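PDB 3Q15: response regulator aspartate phosphatase H from Bacillus subtilis, which dephosphorylates the sporulation phosphotransferase Spo0F and also acts on the competence regulator ComA, helping to separate competence from sporulation in time. Local coordinates for residues Q166-Y171 with Q183-I188. Numbering follows the deposited sequence.
Sequences QALDIY and QSLFVI
Leu168 reaches across from 166-171 and sets its two methyl branches against different residues of 183-188. With CG anti to the backbone N (chi1 -176°), its isopropyl end is directed at the facing helix, and it buries more of its own surface against 183-188 than any other residue of 166-171. The CD1 branch lies against CB of Ser184, 3.7 Å away, while CD2 serves two partners three residues apart, Leu185 and Ile188. The CB of Ile188 points toward the facing helix; that of Leu185 does not, and only the end of its side chain comes nearer. Leu168 CD2 meets Ile188 CD1 at 3.5 Å, closer than usual for two methyls and a sign of tight packing, whereas Leu185 CD2 stands more loosely at 4.2 Å from Leu168 CD2. In both pairs the side chains cross at about a right angle, so each contact is made by methyl ends rather than along the chains.

Ser184 is the point of closest backbone approach, its CA 6.0 Å from Leu168 CA, and its small side chain fits that separation. Ser184 OG lies obliquely to the Tyr171 ring, 3.6 Å from Tyr171 CD2, touching a ring carbon without bonding to it. Each polar end is held from outside the two segments: Ser184 OG bonds Arg180 O, one turn earlier on its helix, and Tyr171 OH bonds Glu142 OE1 on helix 137-153.

Predicted limits place 166-171 in the second tetratricopeptide repeat and 183-188 in the third. The segment axes come within 9.9 Å and run nearly antiparallel, at 153°, consistent with a probable junction between these repeats. Helix 137-153 supplies Phe145 against Ser184, and helix 198-214 supplies Ala208 against Leu185 and His204 against Ile188, so these two helices flank the buried 157-172/178-194 pair.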
loop_
_atom_site.group_PDB
_atom_site.type_symbol
_atom_site.label_atom_id
_atom_site.label_comp_id
_atom_site.label_asym_id
_atom_site.label_seq_id
_atom_site.Cartn_x
_atom_site.Cartn_y
_atom_site.Cartn_z
ATOM N N GLN A 166 3.024 -13.055 -2.372
ATOM C CA GLN A 166 4.435 -13.283 -2.680
ATOM C C GLN A 166 5.058 -14.223 -1.656
ATOM O O GLN A 166 5.900 -15.054 -1.993
ATOM C CB GLN A 166 5.211 -11.967 -2.719
ATOM C CG GLN A 166 4.787 -11.035 -3.836
ATOM C CD GLN A 166 5.731 -9.863 -3.997
ATOM O OE1 GLN A 166 5.413 -8.741 -3.608
ATOM N NE2 GLN A 166 6.901 -10.117 -4.576
ATOM N N ALA A 167 4.636 -14.085 -0.403
ATOM C CA ALA A 167 5.097 -14.975 0.653
ATOM C C ALA A 167 4.653 -16.409 0.380
ATOM O O ALA A 167 5.475 -17.328 0.349
ATOM C CB ALA A 167 4.583 -14.506 2.002
ATOM N N LEU A 168 3.352 -16.588 0.168
ATOM C CA LEU A 168 2.774 -17.913 -0.063
ATOM C C LEU A 168 3.406 -18.635 -1.253
ATOM O O LEU A 168 3.579 -19.854 -1.231
ATOM C CB LEU A 168 1.259 -17.815 -0.256
ATOM C CG LEU A 168 0.519 -19.147 -0.409
ATOM C CD1 LEU A 168 0.617 -19.967 0.871
ATOM C CD2 LEU A 168 -0.932 -18.914 -0.791
ATOM N N ASP A 169 3.739 -17.876 -2.293
ATOM C CA ASP A 169 4.380 -18.439 -3.473
ATOM C C ASP A 169 5.675 -19.140 -3.095
ATOM O O ASP A 169 5.895 -20.294 -3.460
ATOM C CB ASP A 169 4.670 -17.346 -4.501
ATOM C CG ASP A 169 3.625 -17.281 -5.593
ATOM O OD1 ASP A 169 2.483 -17.725 -5.351
ATOM O OD2 ASP A 169 3.944 -16.786 -6.695
ATOM N N ILE A 170 6.528 -18.429 -2.364
ATOM C CA ILE A 170 7.819 -18.959 -1.946
ATOM C C ILE A 170 7.657 -20.123 -0.976
ATOM O O ILE A 170 8.396 -21.106 -1.039
ATOM C CB ILE A 170 8.683 -17.871 -1.289
ATOM C CG1 ILE A 170 8.851 -16.687 -2.238
ATOM C CG2 ILE A 170 10.033 -18.440 -0.890
ATOM C CD1 ILE A 170 9.718 -15.587 -1.688
ATOM N N TYR A 171 6.686 -20.006 -0.079
ATOM C CA TYR A 171 6.440 -21.040 0.919
ATOM C C TYR A 171 6.008 -22.358 0.286
ATOM O O TYR A 171 6.409 -23.433 0.732
ATOM C CB TYR A 171 5.391 -20.568 1.925
ATOM C CG TYR A 171 5.911 -19.544 2.908
ATOM C CD1 TYR A 171 7.170 -19.677 3.474
ATOM C CD2 TYR A 171 5.142 -18.444 3.266
ATOM C CE1 TYR A 171 7.650 -18.745 4.374
ATOM C CE2 TYR A 171 5.615 -17.508 4.163
ATOM C CZ TYR A 171 6.869 -17.661 4.715
ATOM O OH TYR A 171 7.342 -16.725 5.611
ATOM N N GLN A 183 -0.572 -20.212 7.957
ATOM C CA GLN A 183 -0.691 -18.832 8.422
ATOM C C GLN A 183 -0.937 -17.889 7.250
ATOM O O GLN A 183 -1.673 -16.915 7.375
ATOM C CB GLN A 183 0.566 -18.400 9.184
ATOM C CG GLN A 183 0.798 -19.137 10.491
ATOM C CD GLN A 183 2.197 -18.920 11.046
ATOM O OE1 GLN A 183 3.183 -18.923 10.306
ATOM N NE2 GLN A 183 2.286 -18.724 12.355
ATOM N N SER A 184 -0.316 -18.184 6.112
ATOM C CA SER A 184 -0.490 -17.361 4.917
ATOM C C SER A 184 -1.904 -17.496 4.368
ATOM O O SER A 184 -2.486 -16.527 3.876
ATOM C CB SER A 184 0.539 -17.720 3.847
ATOM O OG SER A 184 1.846 -17.371 4.268
ATOM N N LEU A 185 -2.454 -18.700 4.459
ATOM C CA LEU A 185 -3.825 -18.941 4.035
ATOM C C LEU A 185 -4.803 -18.191 4.932
ATOM O O LEU A 185 -5.777 -17.611 4.449
ATOM C CB LEU A 185 -4.131 -20.443 4.031
ATOM C CG LEU A 185 -3.335 -21.257 3.003
ATOM C CD1 LEU A 185 -3.476 -22.757 3.241
ATOM C CD2 LEU A 185 -3.761 -20.895 1.587
ATOM N N PHE A 186 -4.543 -18.206 6.237
ATOM C CA PHE A 186 -5.361 -17.444 7.182
ATOM C C PHE A 186 -5.344 -15.954 6.851
ATOM O O PHE A 186 -6.377 -15.285 6.897
ATOM C CB PHE A 186 -4.899 -17.667 8.627
ATOM C CG PHE A 186 -5.213 -19.036 9.160
ATOM C CD1 PHE A 186 -6.065 -19.884 8.469
ATOM C CD2 PHE A 186 -4.660 -19.475 10.350
ATOM C CE1 PHE A 186 -6.358 -21.148 8.954
ATOM C CE2 PHE A 186 -4.950 -20.737 10.841
ATOM C CZ PHE A 186 -5.801 -21.575 10.140
ATOM N N VAL A 187 -4.165 -15.437 6.517
ATOM C CA VAL A 187 -4.032 -14.027 6.170
ATOM C C VAL A 187 -4.829 -13.698 4.912
ATOM O O VAL A 187 -5.529 -12.688 4.858
ATOM C CB VAL A 187 -2.563 -13.622 5.988
ATOM C CG1 VAL A 187 -2.470 -12.203 5.443
ATOM C CG2 VAL A 187 -1.822 -13.738 7.313
ATOM N N ILE A 188 -4.736 -14.562 3.908
ATOM C CA ILE A 188 -5.485 -14.368 2.673
ATOM C C ILE A 188 -6.991 -14.364 2.936
ATOM O O ILE A 188 -7.717 -13.504 2.436
ATOM C CB ILE A 188 -5.138 -15.450 1.640
ATOM C CG1 ILE A 188 -3.655 -15.375 1.276
ATOM C CG2 ILE A 188 -5.996 -15.301 0.396
ATOM C CD1 ILE A 188 -3.185 -16.518 0.378
#